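Local coordinates for Lmo0488 protein (Listeria monocytogenes serovar 1/2a, PDB 5TED) that binds shikimate through this effector-binding domain of a LysR-type regulator, which activates transcription of protocatechuate biosynthesis genes in response to shikimate, at residues 106-111 / 153-158; 5-10 / 194-199; 87-92 / 98-103. One frame throughout, in Å; residues are numbered along the deposited sequence.

Contact 1: residues 106-111 / 153-158. With SKM ((3R,4S,5R)-3,4,5-trihydroxycyclohex-1-ene-1-carboxylic acid), chain D.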
loop_
_atom_site.group_PDB
_atom_site.type_symbol
_atom_site.label_atom_id
_atom_site.label_comp_id
_atom_site.label_asym_id
_atom_site.label_seq_id
_atom_site.Cartn_x
_atom_site.Cartn_y
_atom_site.Cartn_z
ATOM N N ILE A 106 -14.369 2.141 9.516
ATOM C CA ILE A 106 -13.593 1.505 8.462
ATOM C C ILE A 106 -12.593 0.643 9.221
ATOM O O ILE A 106 -11.649 1.156 9.829
ATOM C CB ILE A 106 -12.896 2.532 7.570
ATOM C CG1 ILE A 106 -13.937 3.396 6.847
ATOM C CG2 ILE A 106 -11.947 1.835 6.589
ATOM C CD1 ILE A 106 -13.489 4.811 6.662
ATOM N N PHE A 107 -12.840 -0.663 9.239
ATOM C CA PHE A 107 -12.147 -1.614 10.097
ATOM C C PHE A 107 -11.093 -2.381 9.310
ATOM O O PHE A 107 -11.220 -2.567 8.097
ATOM C CB PHE A 107 -13.159 -2.601 10.697
ATOM C CG PHE A 107 -12.991 -2.850 12.178
ATOM C CD1 PHE A 107 -13.278 -1.860 13.096
ATOM C CD2 PHE A 107 -12.584 -4.095 12.648
ATOM C CE1 PHE A 107 -13.153 -2.098 14.465
ATOM C CE2 PHE A 107 -12.443 -4.335 14.002
ATOM C CZ PHE A 107 -12.728 -3.330 14.915
ATOM N N PHE A 108 -10.038 -2.813 10.003
ATOM C CA PHE A 108 -9.054 -3.682 9.365
ATOM C C PHE A 108 -9.640 -5.063 9.114
ATOM O O PHE A 108 -10.355 -5.610 9.959
ATOM C CB PHE A 108 -7.803 -3.813 10.233
ATOM C CG PHE A 108 -6.869 -2.636 10.128
ATOM C CD1 PHE A 108 -6.159 -2.395 8.966
ATOM C CD2 PHE A 108 -6.735 -1.744 11.189
ATOM C CE1 PHE A 108 -5.312 -1.293 8.862
ATOM C CE2 PHE A 108 -5.899 -0.648 11.086
ATOM C CZ PHE A 108 -5.185 -0.425 9.929
ATOM N N SER A 109 -9.326 -5.634 7.952
ATOM C CA SER A 109 -9.775 -6.985 7.632
ATOM C C SER A 109 -9.064 -8.009 8.515
ATOM O O SER A 109 -8.080 -7.710 9.191
ATOM C CB SER A 109 -9.510 -7.311 6.165
ATOM O OG SER A 109 -8.127 -7.195 5.904
ATOM N N ASP A 110 -9.579 -9.245 8.484
ATOM C CA ASP A 110 -9.049 -10.346 9.284
ATOM C C ASP A 110 -7.601 -10.678 8.954
ATOM O O ASP A 110 -6.932 -11.323 9.765
ATOM C CB ASP A 110 -9.885 -11.610 9.073
ATOM C CG ASP A 110 -11.337 -11.423 9.439
ATOM O OD1 ASP A 110 -11.648 -10.526 10.249
ATOM O OD2 ASP A 110 -12.177 -12.168 8.896
ATOM N N THR A 111 -7.126 -10.323 7.758
ATOM C CA THR A 111 -5.733 -10.579 7.407
ATOM C C THR A 111 -4.760 -9.718 8.212
ATOM O O THR A 111 -3.561 -10.015 8.234
ATOM C CB THR A 111 -5.519 -10.339 5.912
ATOM O OG1 THR A 111 -5.896 -8.994 5.582
ATOM C CG2 THR A 111 -6.356 -11.308 5.077
ATOM N N ILE A 153 -9.664 3.263 13.756
ATOM C CA ILE A 153 -8.538 3.142 14.678
ATOM C C ILE A 153 -7.386 2.525 13.898
ATOM O O ILE A 153 -7.564 1.497 13.238
ATOM C CB ILE A 153 -8.900 2.286 15.902
ATOM C CG1 ILE A 153 -7.688 2.094 16.817
ATOM C CG2 ILE A 153 -9.417 0.925 15.463
ATOM C CD1 ILE A 153 -8.023 1.371 18.123
ATOM N N MET A 154 -6.212 3.146 13.953
ATOM C CA MET A 154 -5.105 2.722 13.101
ATOM C C MET A 154 -3.809 3.250 13.696
ATOM O O MET A 154 -3.832 4.087 14.600
ATOM C CB MET A 154 -5.286 3.219 11.656
ATOM C CG MET A 154 -5.291 4.722 11.508
ATOM S SD MET A 154 -5.832 5.309 9.874
ATOM C CE MET A 154 -4.642 4.494 8.803
ATOM N N PRO A 155 -2.659 2.786 13.202
ATOM C CA PRO A 155 -1.383 3.317 13.699
ATOM C C PRO A 155 -1.220 4.778 13.323
ATOM O O PRO A 155 -1.590 5.201 12.227
ATOM C CB PRO A 155 -0.322 2.454 12.991
ATOM C CG PRO A 155 -1.034 1.362 12.320
ATOM C CD PRO A 155 -2.471 1.800 12.126
ATOM N N LYS A 156 -0.608 5.547 14.221
ATOM C CA LYS A 156 -0.253 6.914 13.878
ATOM C C LYS A 156 0.924 6.877 12.906
ATOM O O LYS A 156 1.994 6.370 13.243
ATOM C CB LYS A 156 0.081 7.705 15.137
ATOM C CG LYS A 156 0.214 9.199 14.870
ATOM C CD LYS A 156 0.900 9.921 16.025
ATOM C CE LYS A 156 0.268 11.280 16.260
ATOM N NZ LYS A 156 1.056 12.127 17.201
ATOM N N ILE A 157 0.700 7.329 11.672
ATOM C CA ILE A 157 1.708 7.308 10.624
ATOM C C ILE A 157 1.762 8.686 9.986
ATOM O O ILE A 157 0.812 9.473 10.059
ATOM C CB ILE A 157 1.436 6.217 9.566
ATOM C CG1 ILE A 157 0.056 6.395 8.931
ATOM C CG2 ILE A 157 1.544 4.832 10.193
ATOM C CD1 ILE A 157 -0.232 5.388 7.828
ATOM N N SER A 158 2.910 8.976 9.356
ATOM C CA SER A 158 3.203 10.341 8.923
ATOM C C SER A 158 2.207 10.848 7.887
ATOM O O SER A 158 2.001 12.062 7.779
ATOM C CB SER A 158 4.639 10.430 8.379
ATOM O OG SER A 158 4.807 9.601 7.244
HETATM O O12 SKM D . -0.679 -2.185 7.410
HETATM C C8 SKM D . -1.939 -2.597 7.930
HETATM C C6 SKM D . -2.262 -3.869 7.525
HETATM O O7 SKM D . -3.521 -4.281 8.057
HETATM C C5 SKM D . -1.177 -5.014 8.015
HETATM C C4 SKM D . -0.882 -4.943 9.451
HETATM C C1 SKM D . -0.253 -6.126 10.203
HETATM O O2 SKM D . -0.328 -7.281 9.694
HETATM O O3 SKM D . 0.311 -5.942 11.324
HETATM C C10 SKM D . -1.161 -3.572 10.232
HETATM C C9 SKM D . -1.893 -2.509 9.614
HETATM O O11 SKM D . -1.307 -1.319 9.967
HETATM O O HOH W 1 -9.940 0.769 11.926
#
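Phe108 meets Ile153, Met154 and Pro155 in a buried, mainly apolar contact beside the shikimate pocket of the effector-binding domain. It joins strand 104-108 to strand 152-155. Their short segments run 7.8 Å apart at closest approach and are inclined at 52°, and no direct hydrogen bond links them.

The ring of Phe108 spans much of the distance. Phe108 has CG anti to its carbonyl carbon (chi1 -79°), and the ring reaches across to the second strand. Its CE2 lies 3.5 Å from the backbone O of Ile153 and 4.0 Å from CB of Met154. The side chains of Phe108 and Met154 cross at about a right angle, with CB of Met154 doing the touching. Beyond the end of the ring, CZ of Phe108 is 4.1 Å from CD of Pro155.

Shikimate touches the same two residues. CD1 of Phe108 comes within 3.4 Å of the shikimate hydroxyl O7, and CG of Pro155 within 3.6 Å of hydroxyl O11. Both are van der Waals contacts of carbon with oxygen. The polar grip on the ligand comes from other residues, among them Ser61, Ser112 and Asp138.

One water links the two backbones. It donates to O of Ile106 at 2.7 Å and to O of Ile153 at 2.8 Å, so two carbonyls of buried residues share one donor molecule. Ile106 also pairs through its backbone with Ile151.

Strand 104-108 pairs in parallel with strand 130-135 and is packed by helices 115-124 and 138-146. Phe108 itself touches Met141 and Asp138 of the latter helix. Strand 152-155 pairs with strand 69-84, where Met154 rests on Val82 and Pro155 on Gln77.

Contact 2: residues 5-10 / 194-199. With SKM ((3R,4S,5R)-3,4,5-trihydroxycyclohex-1-ene-1-carboxylic acid), chain D.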
loop_
_atom_site.group_PDB
_atom_site.type_symbol
_atom_site.label_atom_id
_atom_site.label_comp_id
_atom_site.label_asym_id
_atom_site.label_seq_id
_atom_site.Cartn_x
_atom_site.Cartn_y
_atom_site.Cartn_z
ATOM N N ILE A 5 19.099 -10.709 0.470
ATOM C CA ILE A 5 18.166 -10.823 1.582
ATOM C C ILE A 5 16.774 -10.541 1.045
ATOM O O ILE A 5 16.515 -9.459 0.498
ATOM C CB ILE A 5 18.494 -9.865 2.737
ATOM C CG1 ILE A 5 19.857 -10.206 3.336
ATOM C CG2 ILE A 5 17.361 -9.918 3.792
ATOM C CD1 ILE A 5 20.389 -9.157 4.275
ATOM N N ASP A 6 15.881 -11.509 1.189
ATOM C CA ASP A 6 14.480 -11.291 0.856
ATOM C C ASP A 6 13.758 -10.897 2.132
ATOM O O ASP A 6 13.590 -11.718 3.041
ATOM C CB ASP A 6 13.859 -12.531 0.229
ATOM C CG ASP A 6 14.405 -12.807 -1.149
ATOM O OD1 ASP A 6 14.584 -11.840 -1.933
ATOM O OD2 ASP A 6 14.655 -13.982 -1.435
ATOM N N LEU A 7 13.311 -9.649 2.189
ATOM C CA LEU A 7 12.709 -9.101 3.397
ATOM C C LEU A 7 11.247 -8.781 3.122
ATOM O O LEU A 7 10.942 -7.949 2.259
ATOM C CB LEU A 7 13.475 -7.855 3.826
ATOM C CG LEU A 7 12.939 -7.155 5.061
ATOM C CD1 LEU A 7 13.175 -8.066 6.294
ATOM C CD2 LEU A 7 13.681 -5.830 5.159
ATOM N N GLY A 8 10.350 -9.407 3.871
ATOM C CA GLY A 8 8.918 -9.133 3.782
ATOM C C GLY A 8 8.464 -8.339 4.994
ATOM O O GLY A 8 8.923 -8.590 6.104
ATOM N N PHE A 9 7.557 -7.386 4.776
ATOM C CA PHE A 9 7.147 -6.541 5.890
ATOM C C PHE A 9 5.738 -5.987 5.711
ATOM O O PHE A 9 5.208 -5.888 4.598
ATOM C CB PHE A 9 8.150 -5.407 6.119
ATOM C CG PHE A 9 8.441 -4.551 4.910
ATOM C CD1 PHE A 9 7.630 -3.464 4.601
ATOM C CD2 PHE A 9 9.568 -4.788 4.121
ATOM C CE1 PHE A 9 7.925 -2.631 3.523
ATOM C CE2 PHE A 9 9.867 -3.963 3.036
ATOM C CZ PHE A 9 9.051 -2.888 2.736
ATOM N N ILE A 10 5.139 -5.625 6.849
ATOM C CA ILE A 10 3.808 -5.032 6.851
ATOM C C ILE A 10 3.900 -3.611 6.313
ATOM O O ILE A 10 4.913 -2.918 6.484
ATOM C CB ILE A 10 3.195 -5.063 8.262
ATOM C CG1 ILE A 10 4.109 -4.341 9.255
ATOM C CG2 ILE A 10 2.970 -6.485 8.730
ATOM C CD1 ILE A 10 3.553 -4.324 10.710
ATOM N N LYS A 194 21.830 -12.958 8.652
ATOM C CA LYS A 194 22.194 -12.877 10.059
ATOM C C LYS A 194 22.761 -11.506 10.402
ATOM O O LYS A 194 22.395 -10.909 11.417
ATOM C CB LYS A 194 23.183 -13.995 10.391
ATOM C CG LYS A 194 23.853 -13.873 11.748
ATOM C CD LYS A 194 22.873 -14.080 12.892
ATOM C CE LYS A 194 23.590 -14.091 14.239
ATOM N NZ LYS A 194 22.626 -13.989 15.375
ATOM N N ALA A 195 23.636 -10.975 9.553
ATOM C CA ALA A 195 24.183 -9.656 9.821
ATOM C C ALA A 195 23.068 -8.626 9.884
ATOM O O ALA A 195 23.053 -7.776 10.780
ATOM C CB ALA A 195 25.219 -9.275 8.760
ATOM N N PHE A 196 22.099 -8.715 8.967
ATOM C CA PHE A 196 21.007 -7.754 8.988
ATOM C C PHE A 196 20.091 -7.947 10.192
ATOM O O PHE A 196 19.640 -6.964 10.793
ATOM C CB PHE A 196 20.193 -7.831 7.706
ATOM C CG PHE A 196 19.107 -6.801 7.650
ATOM C CD1 PHE A 196 19.419 -5.476 7.373
ATOM C CD2 PHE A 196 17.782 -7.149 7.896
ATOM C CE1 PHE A 196 18.435 -4.504 7.328
ATOM C CE2 PHE A 196 16.780 -6.187 7.847
ATOM C CZ PHE A 196 17.110 -4.859 7.574
ATOM N N LYS A 197 19.768 -9.198 10.532
ATOM C CA LYS A 197 18.939 -9.450 11.707
ATOM C C LYS A 197 19.566 -8.844 12.956
ATOM O O LYS A 197 18.907 -8.099 13.692
ATOM C CB LYS A 197 18.722 -10.951 11.891
ATOM C CG LYS A 197 17.861 -11.324 13.105
ATOM C CD LYS A 197 17.849 -12.849 13.314
ATOM C CE LYS A 197 16.975 -13.247 14.494
ATOM N NZ LYS A 197 16.934 -14.734 14.618
ATOM N N ASP A 198 20.838 -9.161 13.216
ATOM C CA ASP A 198 21.502 -8.626 14.402
ATOM C C ASP A 198 21.555 -7.102 14.373
ATOM O O ASP A 198 21.301 -6.438 15.390
ATOM C CB ASP A 198 22.919 -9.191 14.517
ATOM C CG ASP A 198 22.941 -10.684 14.816
ATOM O OD1 ASP A 198 21.888 -11.247 15.188
ATOM O OD2 ASP A 198 24.030 -11.287 14.702
ATOM N N PHE A 199 21.894 -6.529 13.220
ATOM C CA PHE A 199 21.919 -5.078 13.101
ATOM C C PHE A 199 20.566 -4.470 13.434
ATOM O O PHE A 199 20.474 -3.497 14.201
ATOM C CB PHE A 199 22.347 -4.663 11.695
ATOM C CG PHE A 199 21.979 -3.254 11.373
ATOM C CD1 PHE A 199 22.809 -2.216 11.727
ATOM C CD2 PHE A 199 20.799 -2.976 10.709
ATOM C CE1 PHE A 199 22.455 -0.906 11.449
ATOM C CE2 PHE A 199 20.443 -1.679 10.419
ATOM C CZ PHE A 199 21.273 -0.643 10.786
HETATM O O12 SKM D . -0.679 -2.185 7.410
HETATM C C8 SKM D . -1.939 -2.597 7.930
HETATM C C6 SKM D . -2.262 -3.869 7.525
HETATM O O7 SKM D . -3.521 -4.281 8.057
HETATM C C5 SKM D . -1.177 -5.014 8.015
HETATM C C4 SKM D . -0.882 -4.943 9.451
HETATM C C1 SKM D . -0.253 -6.126 10.203
HETATM O O2 SKM D . -0.328 -7.281 9.694
HETATM O O3 SKM D . 0.311 -5.942 11.324
HETATM C C10 SKM D . -1.161 -3.572 10.232
HETATM C C9 SKM D . -1.893 -2.509 9.614
HETATM O O11 SKM D . -1.307 -1.319 9.967
#
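Strand 4-10 and helix 191-208 pack here as sheet against helix, in the alpha/beta part of the domain that contains the chain's N-terminus. Phe196 points from the helix toward the strand and meets Ile5 and Leu7, two residues on one side of the strand.

Ile5 reaches it with the end of its longer branch. CD1 of Ile5 is 3.7 Å from CB of Phe196, close to the helix backbone. Leu7 meets the far part of the ring, with its CD2 4.1 Å from CE2 of Phe196. Phe196 has CG anti to its backbone N (chi1 -177°), which carries the ring off the helix and across Leu7 at about a right angle. The ring also makes edge-to-face pairs with Phe25 and Phe36.

At the end of the strand segment, Ile10 lines the ligand pocket. Its CG2 is 3.5 Å from the shikimate carboxylate oxygen O2.

On the helix, Lys197 forms a salt bridge with Glu70 of strand 69-84. No hydrogen bond or salt bridge joins segments 5-10 and 194-199; what holds them here is apolar packing.

Contact 3: residues 87-92 / 98-103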
loop_
_atom_site.group_PDB
_atom_site.type_symbol
_atom_site.label_atom_id
_atom_site.label_comp_id
_atom_site.label_asym_id
_atom_site.label_seq_id
_atom_site.Cartn_x
_atom_site.Cartn_y
_atom_site.Cartn_z
ATOM N N HIS A 87 -16.046 15.744 11.519
ATOM C CA HIS A 87 -16.768 14.745 12.280
ATOM C C HIS A 87 -17.078 15.273 13.682
ATOM O O HIS A 87 -16.323 16.084 14.234
ATOM C CB HIS A 87 -15.933 13.461 12.365
ATOM C CG HIS A 87 -16.682 12.275 12.888
ATOM N ND1 HIS A 87 -16.837 12.026 14.236
ATOM C CD2 HIS A 87 -17.286 11.247 12.243
ATOM C CE1 HIS A 87 -17.526 10.910 14.399
ATOM N NE2 HIS A 87 -17.806 10.414 13.204
ATOM N N PRO A 88 -18.194 14.850 14.277
ATOM C CA PRO A 88 -18.482 15.289 15.653
ATOM C C PRO A 88 -17.346 15.023 16.622
ATOM O O PRO A 88 -17.160 15.805 17.556
ATOM C CB PRO A 88 -19.733 14.487 16.021
ATOM C CG PRO A 88 -20.414 14.255 14.709
ATOM C CD PRO A 88 -19.293 14.061 13.703
ATOM N N LEU A 89 -16.568 13.955 16.437
ATOM C CA LEU A 89 -15.489 13.698 17.383
ATOM C C LEU A 89 -14.294 14.616 17.167
ATOM O O LEU A 89 -13.426 14.702 18.046
ATOM C CB LEU A 89 -15.052 12.244 17.293
ATOM C CG LEU A 89 -16.038 11.192 17.774
ATOM C CD1 LEU A 89 -15.486 9.827 17.472
ATOM C CD2 LEU A 89 -16.278 11.321 19.264
ATOM N N ALA A 90 -14.237 15.312 16.030
ATOM C CA ALA A 90 -13.115 16.199 15.749
ATOM C C ALA A 90 -13.044 17.373 16.725
ATOM O O ALA A 90 -12.017 18.063 16.774
ATOM C CB ALA A 90 -13.203 16.709 14.309
ATOM N N LYS A 91 -14.114 17.637 17.488
ATOM C CA LYS A 91 -14.060 18.717 18.466
ATOM C C LYS A 91 -13.049 18.436 19.563
ATOM O O LYS A 91 -12.642 19.365 20.264
ATOM C CB LYS A 91 -15.423 18.949 19.128
ATOM C CG LYS A 91 -16.625 18.849 18.217
ATOM C CD LYS A 91 -17.913 19.179 18.982
ATOM C CE LYS A 91 -19.157 18.608 18.292
ATOM N NZ LYS A 91 -19.423 17.188 18.678
ATOM N N TYR A 92 -12.675 17.178 19.756
ATOM C CA TYR A 92 -11.772 16.774 20.820
ATOM C C TYR A 92 -10.345 16.658 20.300
ATOM O O TYR A 92 -10.098 16.599 19.092
ATOM C CB TYR A 92 -12.214 15.430 21.415
ATOM C CG TYR A 92 -13.680 15.394 21.799
ATOM C CD1 TYR A 92 -14.171 16.208 22.815
ATOM C CD2 TYR A 92 -14.575 14.560 21.136
ATOM C CE1 TYR A 92 -15.518 16.191 23.168
ATOM C CE2 TYR A 92 -15.924 14.535 21.482
ATOM C CZ TYR A 92 -16.387 15.353 22.501
ATOM O OH TYR A 92 -17.722 15.334 22.850
ATOM N N GLN A 98 -14.374 4.113 24.015
ATOM C CA GLN A 98 -15.823 4.000 24.099
ATOM C C GLN A 98 -16.530 5.253 23.590
ATOM O O GLN A 98 -17.736 5.202 23.334
ATOM C CB GLN A 98 -16.290 3.708 25.533
ATOM C CG GLN A 98 -15.951 4.782 26.547
ATOM C CD GLN A 98 -16.453 4.454 27.946
ATOM O OE1 GLN A 98 -16.863 3.322 28.232
ATOM N NE2 GLN A 98 -16.452 5.457 28.818
ATOM N N ASP A 99 -15.826 6.380 23.454
ATOM C CA ASP A 99 -16.475 7.558 22.885
ATOM C C ASP A 99 -16.824 7.374 21.415
ATOM O O ASP A 99 -17.511 8.237 20.851
ATOM C CB ASP A 99 -15.582 8.798 23.051
ATOM C CG ASP A 99 -15.367 9.184 24.502
ATOM O OD1 ASP A 99 -16.249 8.883 25.338
ATOM O OD2 ASP A 99 -14.307 9.785 24.809
ATOM N N THR A 100 -16.368 6.285 20.786
ATOM C CA THR A 100 -16.629 6.014 19.371
ATOM C C THR A 100 -17.823 5.099 19.154
ATOM O O THR A 100 -18.116 4.753 18.002
ATOM C CB THR A 100 -15.398 5.377 18.690
ATOM O OG1 THR A 100 -15.199 4.044 19.186
ATOM C CG2 THR A 100 -14.141 6.200 18.940
ATOM N N ALA A 101 -18.509 4.699 20.230
ATOM C CA ALA A 101 -19.494 3.624 20.143
ATOM C C ALA A 101 -20.554 3.893 19.084
ATOM O O ALA A 101 -21.008 2.967 18.404
ATOM C CB ALA A 101 -20.150 3.402 21.506
ATOM N N ASP A 102 -20.969 5.151 18.929
ATOM C CA ASP A 102 -22.081 5.458 18.035
ATOM C C ASP A 102 -21.703 5.457 16.553
ATOM O O ASP A 102 -22.602 5.514 15.710
ATOM C CB ASP A 102 -22.688 6.816 18.394
ATOM C CG ASP A 102 -23.392 6.811 19.748
ATOM O OD1 ASP A 102 -23.806 5.728 20.219
ATOM O OD2 ASP A 102 -23.547 7.902 20.325
ATOM N N TYR A 103 -20.418 5.390 16.207
ATOM C CA TYR A 103 -19.967 5.730 14.862
ATOM C C TYR A 103 -19.506 4.515 14.069
ATOM O O TYR A 103 -19.009 3.533 14.626
ATOM C CB TYR A 103 -18.861 6.775 14.936
ATOM C CG TYR A 103 -19.369 8.015 15.605
ATOM C CD1 TYR A 103 -20.332 8.799 14.985
ATOM C CD2 TYR A 103 -18.932 8.383 16.872
ATOM C CE1 TYR A 103 -20.826 9.931 15.597
ATOM C CE2 TYR A 103 -19.415 9.513 17.483
ATOM C CZ TYR A 103 -20.368 10.276 16.850
ATOM O OH TYR A 103 -20.855 11.401 17.464
#
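His87 and Tyr103 form an edge-to-face (T-shaped) aromatic pair between two loop segments, each with a short 3-10 turn, that flank the small strand 94-95. The ring planes stand at 71° and the centroids are 4.5 Å apart. The histidine presents its CE1-NE2 edge to one face of the tyrosine. NE2 of His87 lies 3.5 Å from CD1 of Tyr103, and CE1 of His87 sits over the centre of the tyrosine ring, 3.4 Å above its plane. CB of Asp102 lies over the opposite face.

Two neighbours of the histidine extend the contact. Leu89 comes obliquely to the tyrosine ring, with its CG 3.8 Å from CE2 of Tyr103. Its methyl CD2 goes on to Asp99, 3.7 Å from the backbone O. Pro88 meets the phenol end, where its CB is 3.6 Å from OH of Tyr103.

Tyr103 closes a type I beta turn that starts at Thr100. Thr100 OG1 is hydrogen-bonded to Leu97 O and Tyr105 OH, while its methyl CG2 faces Leu89. Outside the two segments, both His87 and Tyr103 pack on Ile151.

The histidine ring is also tied to its own loop. Chi1 of -168° swings the ring out, and its rotation about CB-CG puts ND1 toward Leu89 N, which donates to His87 ND1 at 2.9 Å with a nearly straight N-H...N angle of 173°.

How the contacts relate
Contacts 1 and 2 are buried, whereas contact 3 is partly exposed, on the opposite side of the chain's centre from contact 2 and about 40 Å away centre to centre. Contacts 1 and 2 lie on either side of shikimate and both touch it, though their centres are about 24 Å apart. They also reach the same large mixed sheet, through strands 152-155 and 4-10. Contact 3 is about 17 Å from contact 1, centre to centre, and touches no ligand, but its segment 98-103 lies just before 106-111 in sequence. All three rely on an aromatic ring. In contact 2 packing is purely apolar, contact 1 adds a bridging water, and contact 3 pairs two rings between loops.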